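Local coordinates for protein N-acetylmuramoyl-L-alanine amidase XlyA (Bacillus subtilis, PDB 3RDR) that hydrolyses the amide bond between N-acetylmuramoyl residues and L-amino acids of cell-wall glycopeptides, here as the zinc-binding catalytic domain of an autolysin, at residues A47-F61 with Y69-A81. Sequence-based numbering, arbitrary orientation.
Sequences ARYLKNPDTTTSWHF and YQHLPLNENGWHA
Ser58 OG is held by two groups: Trp79 N donates to it at 3.2 Å, and it is also hydrogen-bonded to Asn18 O. A second bond, Ser58 N to Trp79 O at 2.9 Å and nearly straight (172°), ties the same two residues together. Serine suits the place because its short hydroxyl, turned between the backbone N and the carbonyl carbon (chi1 67°), can lie beside its own chain and meet a neighbouring amide. In this T7 lysozyme-like amidase domain, the bonds join the loop leading into strand 61-63 to the one that follows strand 68-70. Where those antiparallel strands meet, Phe61 and Gln70 form a non-hydrogen-bonded pair, and His71 N closes on His60 O at 2.9 Å. Phe61 and Gln70 run side by side, with Gln70 CG 3.4 Å from Phe61 CE1; Gln70 NE2 donates to Leu72 O, which lies in the amide plane, and Gln9 NE2 bonds Gln70 OE1.

His71 is a flat wedge between helix 43-50 and the loop. Leu50 CD1 stands over the centre of its face in a CH-pi contact, while the edge of the His71 ring points, offset, at the face of the Trp59 five-membered ring, the planes 82° apart. Thr62 OG1 bonds both His71 NE2 and Trp59 NE1, and a water links His71 ND1 to Ala47 O, so both imidazole nitrogens have partners and the ring's rotation is fixed. Ala47, small as suits a close approach, meets the ring's edge, its CA 3.4 Å from His71 CE1.

Glycine suits position 78, where the chains run close: Gly78 CA packs 3.4 Å from Ser58 OG. Beyond it, His80 ND1 bonds the zinc ligand His32, a second-shell contact. Leu72 CD2 covers one face of the His60 ring, and a water accepts from Gly78 N, reaches His60 NE2 weakly and lies 3.0 Å from His80 NE2.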
ATOM      1  N   ALA A  47      -9.936   3.007   4.999  1.00 22.92           N
ATOM      2  CA  ALA A  47     -10.058   1.973   6.026  1.00 24.60           C
ATOM      3  C   ALA A  47     -11.517   1.538   6.157  1.00 25.28           C
ATOM      4  O   ALA A  47     -11.814   0.352   6.303  1.00 23.97           O
ATOM      5  CB  ALA A  47      -9.555   2.500   7.362  1.00 21.33           C
ATOM      6  N   ARG A  48     -12.419   2.514   6.110  1.00 27.16           N
ATOM      7  CA  ARG A  48     -13.850   2.255   6.215  1.00 27.75           C
ATOM      8  C   ARG A  48     -14.340   1.535   4.963  1.00 26.72           C
ATOM      9  O   ARG A  48     -15.089   0.562   5.047  1.00 25.83           O
ATOM     10  CB  ARG A  48     -14.616   3.573   6.400  1.00 30.71           C
ATOM     11  CG  ARG A  48     -16.112   3.393   6.633  1.00 37.22           C
ATOM     12  CD  ARG A  48     -16.817   4.697   7.017  1.00 43.39           C
ATOM     13  NE  ARG A  48     -16.919   5.653   5.910  1.00 49.52           N
ATOM     14  CZ  ARG A  48     -16.001   6.572   5.609  1.00 52.66           C
ATOM     15  NH1 ARG A  48     -14.893   6.680   6.330  1.00 53.82           N
ATOM     16  NH2 ARG A  48     -16.196   7.392   4.583  1.00 53.90           N
ATOM     17  N   TYR A  49     -13.910   2.008   3.798  1.00 25.06           N
ATOM     18  CA  TYR A  49     -14.316   1.382   2.550  1.00 25.38           C
ATOM     19  C   TYR A  49     -13.928  -0.097   2.477  1.00 25.23           C
ATOM     20  O   TYR A  49     -14.743  -0.947   2.103  1.00 25.37           O
ATOM     21  CB  TYR A  49     -13.692   2.108   1.359  1.00 27.20           C
ATOM     22  CG  TYR A  49     -13.774   1.300   0.081  1.00 28.51           C
ATOM     23  CD1 TYR A  49     -14.974   1.183  -0.619  1.00 30.77           C
ATOM     24  CD2 TYR A  49     -12.665   0.604  -0.397  1.00 30.10           C
ATOM     25  CE1 TYR A  49     -15.068   0.390  -1.768  1.00 31.75           C
ATOM     26  CE2 TYR A  49     -12.747  -0.193  -1.542  1.00 31.33           C
ATOM     27  CZ  TYR A  49     -13.951  -0.295  -2.221  1.00 33.11           C
ATOM     28  OH  TYR A  49     -14.044  -1.095  -3.346  1.00 36.15           O
ATOM     29  N   LEU A  50     -12.683  -0.403   2.828  1.00 23.60           N
ATOM     30  CA  LEU A  50     -12.193  -1.776   2.765  1.00 24.30           C
ATOM     31  C   LEU A  50     -12.962  -2.776   3.624  1.00 26.40           C
ATOM     32  O   LEU A  50     -12.907  -3.982   3.372  1.00 26.58           O
ATOM     33  CB  LEU A  50     -10.695  -1.820   3.112  1.00 21.93           C
ATOM     34  CG  LEU A  50      -9.766  -1.259   2.022  1.00 22.32           C
ATOM     35  CD1 LEU A  50      -8.319  -1.248   2.496  1.00 19.36           C
ATOM     36  CD2 LEU A  50      -9.899  -2.111   0.763  1.00 21.27           C
ATOM     37  N   LYS A  51     -13.689  -2.288   4.621  1.00 28.64           N
ATOM     38  CA  LYS A  51     -14.453  -3.179   5.482  1.00 33.08           C
ATOM     39  C   LYS A  51     -15.859  -3.483   4.970  1.00 33.75           C
ATOM     40  O   LYS A  51     -16.604  -4.221   5.606  1.00 35.71           O
ATOM     41  CB  LYS A  51     -14.494  -2.627   6.910  1.00 34.43           C
ATOM     42  CG  LYS A  51     -13.102  -2.551   7.530  1.00 37.52           C
ATOM     43  CD  LYS A  51     -13.114  -2.601   9.051  1.00 39.80           C
ATOM     44  CE  LYS A  51     -13.702  -1.351   9.659  1.00 41.97           C
ATOM     45  NZ  LYS A  51     -13.542  -1.340  11.141  1.00 45.41           N
ATOM     46  N   ASN A  52     -16.217  -2.925   3.815  1.00 36.26           N
ATOM     47  CA  ASN A  52     -17.526  -3.196   3.221  1.00 36.47           C
ATOM     48  C   ASN A  52     -17.499  -4.635   2.714  1.00 36.38           C
ATOM     49  O   ASN A  52     -16.594  -5.019   1.978  1.00 34.86           O
ATOM     50  CB  ASN A  52     -17.816  -2.246   2.053  1.00 38.58           C
ATOM     51  CG  ASN A  52     -18.508  -0.970   2.495  1.00 41.24           C
ATOM     52  OD1 ASN A  52     -19.467  -1.011   3.264  1.00 44.05           O
ATOM     53  ND2 ASN A  52     -18.038   0.169   1.996  1.00 40.79           N
ATOM     54  N   PRO A  53     -18.497  -5.449   3.100  1.00 36.70           N
ATOM     55  CA  PRO A  53     -18.609  -6.859   2.708  1.00 36.06           C
ATOM     56  C   PRO A  53     -18.483  -7.177   1.223  1.00 35.47           C
ATOM     57  O   PRO A  53     -18.133  -8.299   0.860  1.00 35.58           O
ATOM     58  CB  PRO A  53     -19.976  -7.261   3.263  1.00 35.83           C
ATOM     59  CG  PRO A  53     -20.080  -6.428   4.496  1.00 38.28           C
ATOM     60  CD  PRO A  53     -19.600  -5.078   4.006  1.00 37.12           C
ATOM     61  N   ASP A  54     -18.766  -6.204   0.365  1.00 34.80           N
ATOM     62  CA  ASP A  54     -18.696  -6.443  -1.074  1.00 36.44           C
ATOM     63  C   ASP A  54     -17.378  -6.101  -1.770  1.00 33.94           C
ATOM     64  O   ASP A  54     -17.232  -6.351  -2.964  1.00 33.36           O
ATOM     65  CB  ASP A  54     -19.850  -5.723  -1.777  1.00 40.43           C
ATOM     66  CG  ASP A  54     -20.290  -4.474  -1.044  1.00 44.10           C
ATOM     67  OD1 ASP A  54     -19.424  -3.629  -0.745  1.00 45.67           O
ATOM     68  OD2 ASP A  54     -21.505  -4.340  -0.768  1.00 48.06           O
ATOM     69  N   THR A  55     -16.422  -5.540  -1.039  1.00 33.48           N
ATOM     70  CA  THR A  55     -15.129  -5.196  -1.629  1.00 32.74           C
ATOM     71  C   THR A  55     -14.325  -6.468  -1.893  1.00 32.05           C
ATOM     72  O   THR A  55     -14.410  -7.434  -1.133  1.00 32.43           O
ATOM     73  CB  THR A  55     -14.313  -4.280  -0.697  1.00 34.23           C
ATOM     74  OG1 THR A  55     -14.030  -4.975   0.523  1.00 35.50           O
ATOM     75  CG2 THR A  55     -15.091  -3.012  -0.384  1.00 31.88           C
ATOM     76  N   THR A  56     -13.545  -6.465  -2.970  1.00 30.51           N
ATOM     77  CA  THR A  56     -12.740  -7.629  -3.323  1.00 29.00           C
ATOM     78  C   THR A  56     -11.237  -7.342  -3.336  1.00 28.74           C
ATOM     79  O   THR A  56     -10.418  -8.271  -3.310  1.00 27.56           O
ATOM     80  CB  THR A  56     -13.161  -8.190  -4.703  1.00 31.28           C
ATOM     81  OG1 THR A  56     -13.221  -7.120  -5.656  1.00 29.90           O
ATOM     82  CG2 THR A  56     -14.537  -8.864  -4.613  1.00 30.08           C
ATOM     83  N   THR A  57     -10.871  -6.062  -3.375  1.00 25.23           N
ATOM     84  CA  THR A  57      -9.460  -5.678  -3.382  1.00 23.23           C
ATOM     85  C   THR A  57      -9.005  -5.326  -1.967  1.00 20.90           C
ATOM     86  O   THR A  57      -9.810  -4.907  -1.138  1.00 19.79           O
ATOM     87  CB  THR A  57      -9.215  -4.460  -4.320  1.00 24.21           C
ATOM     88  OG1 THR A  57      -9.401  -4.865  -5.683  1.00 28.00           O
ATOM     89  CG2 THR A  57      -7.801  -3.925  -4.164  1.00 26.20           C
ATOM     90  N   SER A  58      -7.717  -5.507  -1.688  1.00 19.28           N
ATOM     91  CA  SER A  58      -7.192  -5.188  -0.366  1.00 18.55           C
ATOM     92  C   SER A  58      -5.677  -5.065  -0.369  1.00 17.69           C
ATOM     93  O   SER A  58      -4.990  -5.709  -1.162  1.00 19.67           O
ATOM     94  CB  SER A  58      -7.605  -6.257   0.653  1.00 19.47           C
ATOM     95  OG  SER A  58      -6.982  -7.497   0.365  1.00 17.37           O
ATOM     96  N   TRP A  59      -5.172  -4.221   0.521  1.00 17.33           N
ATOM     97  CA  TRP A  59      -3.742  -4.000   0.666  1.00 18.35           C
ATOM     98  C   TRP A  59      -3.481  -3.758   2.149  1.00 19.38           C
ATOM     99  O   TRP A  59      -4.423  -3.649   2.939  1.00 17.36           O
ATOM    100  CB  TRP A  59      -3.288  -2.814  -0.197  1.00 17.82           C
ATOM    101  CG  TRP A  59      -4.075  -1.582   0.035  1.00 19.66           C
ATOM    102  CD1 TRP A  59      -3.785  -0.576   0.908  1.00 18.66           C
ATOM    103  CD2 TRP A  59      -5.314  -1.227  -0.593  1.00 19.51           C
ATOM    104  NE1 TRP A  59      -4.765   0.384   0.862  1.00 19.52           N
ATOM    105  CE2 TRP A  59      -5.716   0.010  -0.050  1.00 18.66           C
ATOM    106  CE3 TRP A  59      -6.122  -1.835  -1.563  1.00 22.21           C
ATOM    107  CZ2 TRP A  59      -6.894   0.657  -0.445  1.00 20.04           C
ATOM    108  CZ3 TRP A  59      -7.295  -1.190  -1.957  1.00 22.74           C
ATOM    109  CH2 TRP A  59      -7.667   0.043  -1.395  1.00 21.09           C
ATOM    110  N   HIS A  60      -2.211  -3.653   2.526  1.00 18.72           N
ATOM    111  CA  HIS A  60      -1.849  -3.506   3.932  1.00 20.42           C
ATOM    112  C   HIS A  60      -1.875  -2.118   4.563  1.00 20.52           C
ATOM    113  O   HIS A  60      -2.367  -1.958   5.682  1.00 19.34           O
ATOM    114  CB  HIS A  60      -0.470  -4.143   4.137  1.00 18.61           C
ATOM    115  CG  HIS A  60      -0.368  -5.521   3.563  1.00 19.72           C
ATOM    116  ND1 HIS A  60      -0.618  -6.659   4.303  1.00 21.55           N
ATOM    117  CD2 HIS A  60      -0.126  -5.942   2.298  1.00 17.40           C
ATOM    118  CE1 HIS A  60      -0.538  -7.719   3.517  1.00 17.40           C
ATOM    119  NE2 HIS A  60      -0.243  -7.312   2.297  1.00 21.09           N
ATOM    120  N   PHE A  61      -1.354  -1.121   3.853  1.00 20.20           N
ATOM    121  CA  PHE A  61      -1.287   0.242   4.382  1.00 20.52           C
ATOM    122  C   PHE A  61      -1.788   1.328   3.428  1.00 20.53           C
ATOM    123  O   PHE A  61      -1.500   1.299   2.229  1.00 19.43           O
ATOM    124  CB  PHE A  61       0.164   0.606   4.719  1.00 20.76           C
ATOM    125  CG  PHE A  61       0.774  -0.189   5.843  1.00 21.96           C
ATOM    126  CD1 PHE A  61       0.460   0.093   7.166  1.00 21.88           C
ATOM    127  CD2 PHE A  61       1.731  -1.164   5.574  1.00 22.34           C
ATOM    128  CE1 PHE A  61       1.098  -0.577   8.209  1.00 22.91           C
ATOM    129  CE2 PHE A  61       2.373  -1.839   6.612  1.00 22.58           C
ATOM    130  CZ  PHE A  61       2.055  -1.542   7.931  1.00 21.61           C
ATOM    131  N   TYR A  69      -3.045   4.042   7.985  1.00 25.33           N
ATOM    132  CA  TYR A  69      -3.980   3.040   8.477  1.00 24.55           C
ATOM    133  C   TYR A  69      -3.542   1.679   7.951  1.00 24.18           C
ATOM    134  O   TYR A  69      -3.135   1.562   6.795  1.00 23.64           O
ATOM    135  CB  TYR A  69      -5.407   3.328   7.995  1.00 22.89           C
ATOM    136  CG  TYR A  69      -6.236   4.159   8.952  1.00 26.05           C
ATOM    137  CD1 TYR A  69      -5.985   5.525   9.126  1.00 26.35           C
ATOM    138  CD2 TYR A  69      -7.260   3.576   9.700  1.00 24.84           C
ATOM    139  CE1 TYR A  69      -6.736   6.286  10.023  1.00 27.24           C
ATOM    140  CE2 TYR A  69      -8.019   4.327  10.601  1.00 26.58           C
ATOM    141  CZ  TYR A  69      -7.751   5.679  10.758  1.00 27.80           C
ATOM    142  OH  TYR A  69      -8.491   6.421  11.652  1.00 29.90           O
ATOM    143  N   GLN A  70      -3.615   0.658   8.802  1.00 23.62           N
ATOM    144  CA  GLN A  70      -3.243  -0.702   8.412  1.00 24.58           C
ATOM    145  C   GLN A  70      -4.528  -1.527   8.379  1.00 24.15           C
ATOM    146  O   GLN A  70      -5.259  -1.594   9.365  1.00 23.44           O
ATOM    147  CB  GLN A  70      -2.259  -1.305   9.416  1.00 25.67           C
ATOM    148  CG  GLN A  70      -1.570  -2.568   8.922  1.00 27.31           C
ATOM    149  CD  GLN A  70      -0.731  -3.229  10.002  1.00 28.03           C
ATOM    150  OE1 GLN A  70      -0.200  -2.558  10.881  1.00 30.61           O
ATOM    151  NE2 GLN A  70      -0.597  -4.544   9.930  1.00 26.18           N
ATOM    152  N   HIS A  71      -4.784  -2.160   7.241  1.00 23.46           N
ATOM    153  CA  HIS A  71      -5.998  -2.936   7.041  1.00 22.61           C
ATOM    154  C   HIS A  71      -5.800  -4.440   7.163  1.00 23.20           C
ATOM    155  O   HIS A  71      -6.765  -5.191   7.284  1.00 21.07           O
ATOM    156  CB  HIS A  71      -6.555  -2.622   5.653  1.00 21.81           C
ATOM    157  CG  HIS A  71      -6.449  -1.178   5.275  1.00 21.40           C
ATOM    158  ND1 HIS A  71      -7.260  -0.204   5.817  1.00 21.42           N
ATOM    159  CD2 HIS A  71      -5.607  -0.539   4.427  1.00 18.53           C
ATOM    160  CE1 HIS A  71      -6.925   0.973   5.317  1.00 22.16           C
ATOM    161  NE2 HIS A  71      -5.925   0.797   4.472  1.00 21.19           N
ATOM    162  N   LEU A  72      -4.545  -4.872   7.132  1.00 23.71           N
ATOM    163  CA  LEU A  72      -4.215  -6.290   7.189  1.00 23.19           C
ATOM    164  C   LEU A  72      -2.943  -6.520   7.996  1.00 24.89           C
ATOM    165  O   LEU A  72      -2.060  -5.658   8.038  1.00 23.94           O
ATOM    166  CB  LEU A  72      -3.971  -6.807   5.768  1.00 21.32           C
ATOM    167  CG  LEU A  72      -4.966  -7.564   4.883  1.00 25.27           C
ATOM    168  CD1 LEU A  72      -6.404  -7.319   5.272  1.00 27.02           C
ATOM    169  CD2 LEU A  72      -4.696  -7.161   3.443  1.00 22.27           C
ATOM    170  N   PRO A  73      -2.838  -7.684   8.661  1.00 25.19           N
ATOM    171  CA  PRO A  73      -1.631  -7.972   9.439  1.00 25.26           C
ATOM    172  C   PRO A  73      -0.548  -8.307   8.415  1.00 25.19           C
ATOM    173  O   PRO A  73      -0.858  -8.821   7.339  1.00 24.18           O
ATOM    174  CB  PRO A  73      -2.044  -9.179  10.286  1.00 26.04           C
ATOM    175  CG  PRO A  73      -3.047  -9.876   9.416  1.00 26.38           C
ATOM    176  CD  PRO A  73      -3.869  -8.715   8.891  1.00 25.14           C
ATOM    177  N   LEU A  74       0.711  -8.024   8.735  1.00 23.90           N
ATOM    178  CA  LEU A  74       1.788  -8.286   7.788  1.00 25.74           C
ATOM    179  C   LEU A  74       2.132  -9.754   7.528  1.00 26.70           C
ATOM    180  O   LEU A  74       3.003 -10.050   6.708  1.00 28.03           O
ATOM    181  CB  LEU A  74       3.044  -7.512   8.204  1.00 26.35           C
ATOM    182  CG  LEU A  74       2.814  -6.002   8.357  1.00 27.95           C
ATOM    183  CD1 LEU A  74       4.155  -5.297   8.480  1.00 27.46           C
ATOM    184  CD2 LEU A  74       2.043  -5.460   7.154  1.00 26.29           C
ATOM    185  N   ASN A  75       1.458 -10.676   8.211  1.00 27.11           N
ATOM    186  CA  ASN A  75       1.708 -12.098   7.980  1.00 27.66           C
ATOM    187  C   ASN A  75       0.630 -12.706   7.081  1.00 26.36           C
ATOM    188  O   ASN A  75       0.541 -13.924   6.940  1.00 25.75           O
ATOM    189  CB  ASN A  75       1.796 -12.878   9.304  1.00 30.16           C
ATOM    190  CG  ASN A  75       0.632 -12.598  10.240  1.00 32.03           C
ATOM    191  OD1 ASN A  75      -0.533 -12.685   9.858  1.00 31.12           O
ATOM    192  ND2 ASN A  75       0.950 -12.274  11.486  1.00 38.41           N
ATOM    193  N   GLU A  76      -0.178 -11.838   6.469  1.00 24.01           N
ATOM    194  CA  GLU A  76      -1.247 -12.248   5.556  1.00 23.55           C
ATOM    195  C   GLU A  76      -1.130 -11.478   4.237  1.00 22.87           C
ATOM    196  O   GLU A  76      -0.610 -10.366   4.209  1.00 23.63           O
ATOM    197  CB  GLU A  76      -2.620 -11.970   6.172  1.00 22.14           C
ATOM    198  CG  GLU A  76      -3.095 -13.010   7.178  1.00 24.45           C
ATOM    199  CD  GLU A  76      -4.478 -12.694   7.725  1.00 23.92           C
ATOM    200  OE1 GLU A  76      -5.296 -12.110   6.982  1.00 25.40           O
ATOM    201  OE2 GLU A  76      -4.758 -13.039   8.889  1.00 23.33           O
ATOM    202  N   ASN A  77      -1.622 -12.069   3.153  1.00 20.52           N
ATOM    203  CA  ASN A  77      -1.568 -11.422   1.842  1.00 21.45           C
ATOM    204  C   ASN A  77      -2.813 -10.582   1.580  1.00 19.83           C
ATOM    205  O   ASN A  77      -3.802 -10.651   2.314  1.00 20.07           O
ATOM    206  CB  ASN A  77      -1.461 -12.467   0.727  1.00 19.67           C
ATOM    207  CG  ASN A  77      -2.801 -13.116   0.409  1.00 23.23           C
ATOM    208  OD1 ASN A  77      -3.409 -13.770   1.262  1.00 20.55           O
ATOM    209  ND2 ASN A  77      -3.275 -12.927  -0.821  1.00 19.86           N
ATOM    210  N   GLY A  78      -2.751  -9.791   0.517  1.00 21.32           N
ATOM    211  CA  GLY A  78      -3.879  -8.972   0.121  1.00 19.55           C
ATOM    212  C   GLY A  78      -4.059  -9.209  -1.364  1.00 19.47           C
ATOM    213  O   GLY A  78      -3.209  -9.837  -1.983  1.00 18.26           O
ATOM    214  N   TRP A  79      -5.162  -8.741  -1.936  1.00 21.17           N
ATOM    215  CA  TRP A  79      -5.403  -8.885  -3.373  1.00 22.78           C
ATOM    216  C   TRP A  79      -5.219  -7.485  -3.955  1.00 22.53           C
ATOM    217  O   TRP A  79      -6.138  -6.672  -3.889  1.00 22.81           O
ATOM    218  CB  TRP A  79      -6.838  -9.351  -3.634  1.00 22.59           C
ATOM    219  CG  TRP A  79      -7.148 -10.755  -3.190  1.00 23.97           C
ATOM    220  CD1 TRP A  79      -8.286 -11.175  -2.564  1.00 23.63           C
ATOM    221  CD2 TRP A  79      -6.350 -11.930  -3.402  1.00 22.67           C
ATOM    222  NE1 TRP A  79      -8.251 -12.534  -2.377  1.00 24.04           N
ATOM    223  CE2 TRP A  79      -7.076 -13.025  -2.880  1.00 23.71           C
ATOM    224  CE3 TRP A  79      -5.096 -12.165  -3.982  1.00 22.64           C
ATOM    225  CZ2 TRP A  79      -6.592 -14.335  -2.919  1.00 23.78           C
ATOM    226  CZ3 TRP A  79      -4.612 -13.465  -4.023  1.00 24.25           C
ATOM    227  CH2 TRP A  79      -5.361 -14.537  -3.492  1.00 26.34           C
ATOM    228  N   HIS A  80      -4.052  -7.198  -4.528  1.00 22.21           N
ATOM    229  CA  HIS A  80      -3.812  -5.854  -5.050  1.00 23.77           C
ATOM    230  C   HIS A  80      -2.850  -5.736  -6.225  1.00 24.51           C
ATOM    231  O   HIS A  80      -2.915  -4.761  -6.973  1.00 24.55           O
ATOM    232  CB  HIS A  80      -3.297  -4.971  -3.914  1.00 22.83           C
ATOM    233  CG  HIS A  80      -2.028  -5.475  -3.300  1.00 22.18           C
ATOM    234  ND1 HIS A  80      -0.781  -5.108  -3.759  1.00 22.56           N
ATOM    235  CD2 HIS A  80      -1.813  -6.382  -2.316  1.00 21.66           C
ATOM    236  CE1 HIS A  80       0.146  -5.770  -3.088  1.00 21.73           C
ATOM    237  NE2 HIS A  80      -0.455  -6.549  -2.206  1.00 20.92           N
ATOM    238  N   ALA A  81      -1.964  -6.717  -6.387  1.00 24.72           N
ATOM    239  CA  ALA A  81      -0.958  -6.686  -7.448  1.00 26.12           C
ATOM    240  C   ALA A  81      -1.437  -7.150  -8.822  1.00 27.92           C
ATOM    241  O   ALA A  81      -0.794  -6.864  -9.831  1.00 28.01           O
ATOM    242  CB  ALA A  81       0.261  -7.500  -7.018  1.00 25.32           C
TER
HETATM  243  O   HOH W   1      -9.585  -1.258   6.991  1.00 20.81           O
HETATM  244  O   HOH W   2      -0.024  -9.044  -0.620  1.00 19.23           O